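Local coordinates for exonuclease mut-7 homolog (Aedes aegypti, PDB 7JW2), which probably acts as a magnesium-dependent 3'-5' exoribonuclease that trims the 3' ends of AGO1-bound microRNAs, the present chain being its exonuclease domain, at residues R30-P42 against Y184-Y196. Sequence-based numbering, arbitrary orientation.
Sequences RQSMIAFASEWKP and YAALDAFCLLEIY. Unlike the reference sequence in segment 30-42: Ala37 (reference Asp).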
loop_
_atom_site.group_PDB
_atom_site.type_symbol
_atom_site.label_atom_id
_atom_site.label_comp_id
_atom_site.label_asym_id
_atom_site.label_seq_id
_atom_site.Cartn_x
_atom_site.Cartn_y
_atom_site.Cartn_z
ATOM N N ARG A 30 -2.087 -9.468 -4.316
ATOM C CA ARG A 30 -3.002 -10.607 -4.406
ATOM C C ARG A 30 -2.966 -11.318 -5.746
ATOM O O ARG A 30 -3.714 -12.279 -5.941
ATOM C CB ARG A 30 -4.434 -10.170 -4.121
ATOM C CG ARG A 30 -4.589 -9.550 -2.761
ATOM C CD ARG A 30 -4.210 -10.495 -1.611
ATOM N NE ARG A 30 -4.881 -11.794 -1.641
ATOM C CZ ARG A 30 -6.064 -12.037 -1.084
ATOM N NH1 ARG A 30 -6.716 -11.065 -0.457
ATOM N NH2 ARG A 30 -6.596 -13.249 -1.145
ATOM N N GLN A 31 -2.128 -10.889 -6.670
ATOM C CA GLN A 31 -2.066 -11.550 -7.957
ATOM C C GLN A 31 -1.219 -12.811 -7.881
ATOM O O GLN A 31 -0.327 -12.946 -7.040
ATOM C CB GLN A 31 -1.458 -10.615 -9.003
ATOM C CG GLN A 31 -2.249 -9.343 -9.242
ATOM C CD GLN A 31 -3.416 -9.547 -10.177
ATOM O OE1 GLN A 31 -3.478 -10.546 -10.908
ATOM N NE2 GLN A 31 -4.351 -8.605 -10.168
ATOM N N SER A 32 -1.499 -13.737 -8.801
ATOM C CA SER A 32 -0.717 -14.960 -8.924
ATOM C C SER A 32 0.242 -14.946 -10.101
ATOM O O SER A 32 1.134 -15.802 -10.159
ATOM C CB SER A 32 -1.633 -16.182 -9.061
ATOM O OG SER A 32 -2.319 -16.377 -7.846
ATOM N N MET A 33 0.109 -13.982 -11.012
ATOM C CA MET A 33 1.006 -13.877 -12.156
ATOM C C MET A 33 1.149 -12.409 -12.534
ATOM O O MET A 33 0.139 -11.720 -12.721
ATOM C CB MET A 33 0.498 -14.692 -13.350
ATOM C CG MET A 33 1.440 -14.630 -14.538
ATOM S SD MET A 33 1.108 -15.795 -15.874
ATOM C CE MET A 33 -0.585 -15.406 -16.185
ATOM N N ILE A 34 2.404 -11.949 -12.655
ATOM C CA ILE A 34 2.750 -10.569 -12.987
ATOM C C ILE A 34 3.878 -10.623 -14.006
ATOM O O ILE A 34 4.745 -11.496 -13.949
ATOM C CB ILE A 34 3.220 -9.758 -11.752
ATOM C CG1 ILE A 34 2.190 -9.845 -10.641
ATOM C CG2 ILE A 34 3.499 -8.276 -12.099
ATOM C CD1 ILE A 34 1.019 -9.041 -10.896
ATOM N N ALA A 35 3.887 -9.676 -14.932
ATOM C CA ALA A 35 5.015 -9.523 -15.835
ATOM C C ALA A 35 5.732 -8.223 -15.508
ATOM O O ALA A 35 5.108 -7.264 -15.057
ATOM C CB ALA A 35 4.553 -9.534 -17.294
ATOM N N PHE A 36 7.046 -8.194 -15.709
ATOM C CA PHE A 36 7.769 -6.955 -15.431
ATOM C C PHE A 36 8.795 -6.655 -16.510
ATOM O O PHE A 36 9.317 -7.547 -17.195
ATOM C CB PHE A 36 8.429 -6.948 -14.032
ATOM C CG PHE A 36 9.624 -7.849 -13.878
ATOM C CD1 PHE A 36 10.909 -7.408 -14.152
ATOM C CD2 PHE A 36 9.458 -9.123 -13.371
ATOM C CE1 PHE A 36 12.006 -8.254 -13.975
ATOM C CE2 PHE A 36 10.540 -9.971 -13.176
ATOM C CZ PHE A 36 11.816 -9.539 -13.476
ATOM N N ALA A 37 9.071 -5.358 -16.635
ATOM C CA ALA A 37 10.064 -4.787 -17.534
ATOM C C ALA A 37 10.475 -3.441 -16.955
ATOM O O ALA A 37 9.902 -2.973 -15.964
ATOM C CB ALA A 37 9.513 -4.641 -18.956
ATOM N N SER A 38 11.483 -2.818 -17.574
ATOM C CA SER A 38 11.965 -1.538 -17.073
ATOM C C SER A 38 12.573 -0.739 -18.210
ATOM O O SER A 38 12.970 -1.291 -19.243
ATOM C CB SER A 38 12.974 -1.723 -15.935
ATOM O OG SER A 38 14.144 -2.382 -16.366
ATOM N N GLU A 39 12.626 0.578 -18.002
ATOM C CA GLU A 39 13.269 1.493 -18.931
ATOM C C GLU A 39 14.302 2.318 -18.180
ATOM O O GLU A 39 14.065 2.762 -17.051
ATOM C CB GLU A 39 12.261 2.434 -19.630
ATOM C CG GLU A 39 11.045 1.758 -20.273
ATOM C CD GLU A 39 11.408 0.664 -21.252
ATOM O OE1 GLU A 39 10.613 -0.298 -21.382
ATOM O OE2 GLU A 39 12.483 0.750 -21.898
ATOM N N TRP A 40 15.429 2.572 -18.845
ATOM C CA TRP A 40 16.581 3.198 -18.220
ATOM C C TRP A 40 16.929 4.497 -18.928
ATOM O O TRP A 40 16.704 4.639 -20.133
ATOM C CB TRP A 40 17.772 2.236 -18.252
ATOM C CG TRP A 40 17.518 1.025 -17.404
ATOM C CD1 TRP A 40 16.700 -0.024 -17.698
ATOM C CD2 TRP A 40 18.059 0.767 -16.108
ATOM N NE1 TRP A 40 16.709 -0.934 -16.663
ATOM C CE2 TRP A 40 17.531 -0.465 -15.674
ATOM C CE3 TRP A 40 18.946 1.455 -15.274
ATOM C CZ2 TRP A 40 17.863 -1.026 -14.448
ATOM C CZ3 TRP A 40 19.271 0.903 -14.057
ATOM C CH2 TRP A 40 18.729 -0.329 -13.654
ATOM N N LYS A 41 17.457 5.441 -18.162
ATOM C CA LYS A 41 17.958 6.670 -18.761
ATOM C C LYS A 41 19.088 6.345 -19.735
ATOM O O LYS A 41 19.927 5.486 -19.443
ATOM C CB LYS A 41 18.479 7.605 -17.677
ATOM C CG LYS A 41 17.475 8.056 -16.647
ATOM C CD LYS A 41 18.145 9.099 -15.762
ATOM C CE LYS A 41 17.248 9.579 -14.647
ATOM N NZ LYS A 41 17.877 10.754 -13.965
ATOM N N PRO A 42 19.149 7.002 -20.895
ATOM C CA PRO A 42 20.341 6.869 -21.743
ATOM C C PRO A 42 21.587 7.230 -20.947
ATOM O O PRO A 42 21.562 8.112 -20.091
ATOM C CB PRO A 42 20.085 7.861 -22.882
ATOM C CG PRO A 42 18.605 8.003 -22.946
ATOM C CD PRO A 42 18.095 7.812 -21.530
ATOM N N TYR A 184 4.681 2.199 -25.467
ATOM C CA TYR A 184 5.712 1.185 -25.642
ATOM C C TYR A 184 6.071 0.537 -24.309
ATOM O O TYR A 184 6.206 -0.689 -24.224
ATOM C CB TYR A 184 6.953 1.807 -26.306
ATOM C CG TYR A 184 8.177 0.933 -26.204
ATOM C CD1 TYR A 184 8.419 -0.077 -27.133
ATOM C CD2 TYR A 184 9.069 1.075 -25.148
ATOM C CE1 TYR A 184 9.528 -0.906 -27.023
ATOM C CE2 TYR A 184 10.171 0.259 -25.030
ATOM C CZ TYR A 184 10.392 -0.737 -25.959
ATOM O OH TYR A 184 11.492 -1.546 -25.841
ATOM N N ALA A 185 6.236 1.345 -23.261
ATOM C CA ALA A 185 6.645 0.797 -21.969
ATOM C C ALA A 185 5.587 -0.137 -21.402
ATOM O O ALA A 185 5.919 -1.194 -20.845
ATOM C CB ALA A 185 6.954 1.939 -20.989
ATOM N N ALA A 186 4.314 0.244 -21.507
ATOM C CA ALA A 186 3.265 -0.596 -20.941
ATOM C C ALA A 186 3.156 -1.911 -21.703
ATOM O O ALA A 186 3.008 -2.983 -21.098
ATOM C CB ALA A 186 1.935 0.160 -20.943
ATOM N N LEU A 187 3.215 -1.853 -23.029
ATOM C CA LEU A 187 3.114 -3.070 -23.816
ATOM C C LEU A 187 4.329 -3.972 -23.634
ATOM O O LEU A 187 4.205 -5.198 -23.764
ATOM C CB LEU A 187 2.912 -2.711 -25.288
ATOM C CG LEU A 187 2.613 -3.888 -26.218
ATOM C CD1 LEU A 187 1.395 -4.678 -25.749
ATOM C CD2 LEU A 187 2.418 -3.368 -27.639
ATOM N N ASP A 188 5.510 -3.412 -23.323
ATOM C CA ASP A 188 6.683 -4.272 -23.219
ATOM C C ASP A 188 6.557 -5.218 -22.030
ATOM O O ASP A 188 7.099 -6.326 -22.065
ATOM C CB ASP A 188 7.973 -3.447 -23.147
ATOM C CG ASP A 188 9.028 -3.944 -24.141
ATOM O OD1 ASP A 188 8.722 -4.031 -25.356
ATOM O OD2 ASP A 188 10.153 -4.270 -23.703
ATOM N N ALA A 189 5.831 -4.806 -20.989
ATOM C CA ALA A 189 5.516 -5.730 -19.905
ATOM C C ALA A 189 4.326 -6.624 -20.260
ATOM O O ALA A 189 4.393 -7.849 -20.085
ATOM C CB ALA A 189 5.260 -4.949 -18.612
ATOM N N PHE A 190 3.232 -6.041 -20.770
ATOM C CA PHE A 190 2.010 -6.822 -20.982
ATOM C C PHE A 190 2.211 -7.953 -21.995
ATOM O O PHE A 190 1.629 -9.040 -21.842
ATOM C CB PHE A 190 0.859 -5.923 -21.436
ATOM C CG PHE A 190 -0.483 -6.620 -21.474
ATOM C CD1 PHE A 190 -0.952 -7.187 -22.650
ATOM C CD2 PHE A 190 -1.268 -6.698 -20.336
ATOM C CE1 PHE A 190 -2.184 -7.827 -22.688
ATOM C CE2 PHE A 190 -2.505 -7.332 -20.358
ATOM C CZ PHE A 190 -2.963 -7.899 -21.547
ATOM N N CYS A 191 3.020 -7.731 -23.030
ATOM C CA CYS A 191 3.146 -8.758 -24.067
ATOM C C CYS A 191 3.783 -10.033 -23.524
ATOM O O CYS A 191 3.628 -11.107 -24.129
ATOM C CB CYS A 191 3.929 -8.212 -25.271
ATOM S SG CYS A 191 5.733 -8.077 -25.060
ATOM N N LEU A 192 4.499 -9.946 -22.397
ATOM C CA LEU A 192 5.068 -11.147 -21.799
ATOM C C LEU A 192 3.969 -12.086 -21.327
ATOM O O LEU A 192 4.103 -13.314 -21.451
ATOM C CB LEU A 192 5.990 -10.765 -20.636
ATOM C CG LEU A 192 7.083 -9.748 -20.979
ATOM C CD1 LEU A 192 7.875 -9.434 -19.714
ATOM C CD2 LEU A 192 7.984 -10.261 -22.098
ATOM N N LEU A 193 2.861 -11.529 -20.819
ATOM C CA LEU A 193 1.725 -12.371 -20.432
ATOM C C LEU A 193 1.139 -13.069 -21.646
ATOM O O LEU A 193 0.838 -14.271 -21.598
ATOM C CB LEU A 193 0.639 -11.544 -19.745
ATOM C CG LEU A 193 1.015 -10.849 -18.430
ATOM C CD1 LEU A 193 0.059 -9.713 -18.171
ATOM C CD2 LEU A 193 0.966 -11.843 -17.264
ATOM N N GLU A 194 0.972 -12.330 -22.743
ATOM C CA GLU A 194 0.431 -12.914 -23.970
ATOM C C GLU A 194 1.358 -13.979 -24.543
ATOM O O GLU A 194 0.887 -15.006 -25.054
ATOM C CB GLU A 194 0.186 -11.811 -25.003
ATOM C CG GLU A 194 -0.713 -10.692 -24.517
ATOM C CD GLU A 194 -0.725 -9.514 -25.471
ATOM O OE1 GLU A 194 0.336 -8.876 -25.638
ATOM O OE2 GLU A 194 -1.800 -9.211 -26.036
ATOM N N ILE A 195 2.675 -13.760 -24.468
ATOM C CA ILE A 195 3.634 -14.768 -24.919
ATOM C C ILE A 195 3.509 -16.044 -24.089
ATOM O O ILE A 195 3.423 -17.151 -24.636
ATOM C CB ILE A 195 5.064 -14.208 -24.872
ATOM C CG1 ILE A 195 5.293 -13.228 -26.026
ATOM C CG2 ILE A 195 6.072 -15.321 -24.921
ATOM C CD1 ILE A 195 6.540 -12.395 -25.840
ATOM N N TYR A 196 3.517 -15.916 -22.758
ATOM C CA TYR A 196 3.412 -17.107 -21.916
ATOM C C TYR A 196 2.143 -17.883 -22.228
ATOM O O TYR A 196 2.164 -19.122 -22.316
ATOM C CB TYR A 196 3.459 -16.721 -20.428
ATOM C CG TYR A 196 3.528 -17.952 -19.556
ATOM C CD1 TYR A 196 4.712 -18.666 -19.434
ATOM C CD2 TYR A 196 2.401 -18.437 -18.912
ATOM C CE1 TYR A 196 4.784 -19.824 -18.676
ATOM C CE2 TYR A 196 2.466 -19.602 -18.149
ATOM C CZ TYR A 196 3.669 -20.279 -18.038
ATOM O OH TYR A 196 3.764 -21.437 -17.292
HETATM O O HOH W 1 11.749 -2.112 -22.921
#
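The methyl of Ala35 is the central bump of this interface: its CB drops into a hollow of the helix formed by the backbone carbonyl of Ala189 and the side chains of Leu192 and Leu193, lying 3.3 Å from Ala189 O and 3.8 Å from Leu192 CB. The helix answers with its own methyl, Ala189 CB, which faces Ala37 CB at 4.3 Å. These three small methyls are consistent with the short axis-to-axis distance of 6.7 Å between strand 33-40 and helix 184-196, whose directions differ by 142°. Leu192 reaches along the strand until CD1 meets Phe36 O, whereas Leu193 carries its CG against Ala35 CB and its CD2 onto Met33. With CG anti to the backbone N (chi1 -178°), Met33 extends to the helix and runs alongside Leu193, the two chains pointing opposite ways, Met33 CG 3.9 Å from Leu193 CD2. Its sulfur makes an oblique Met-aromatic contact with Tyr196, SD 5.1 Å from the ring centroid.

At the other end the packing turns polar. The Glu39 chain, bent at chi2 (-54°), lays CG against Ala185 CB and brings its carboxylate to the Tyr184 ring, OE2 lying in plane at the edge. One water bridges Glu39 OE1, Tyr184 OH and Asp188 OD2, and Gln54 also hydrogen-bonds OE1. Tyr184 and Asp188 fit the YxxxD motif of DEDDy exonucleases and Glu39 the Glu of DxE, whose Asp is Ala37 here, consistent with the native magnesium site, where the central strand of an RNase H-like sheet meets helix 179-205.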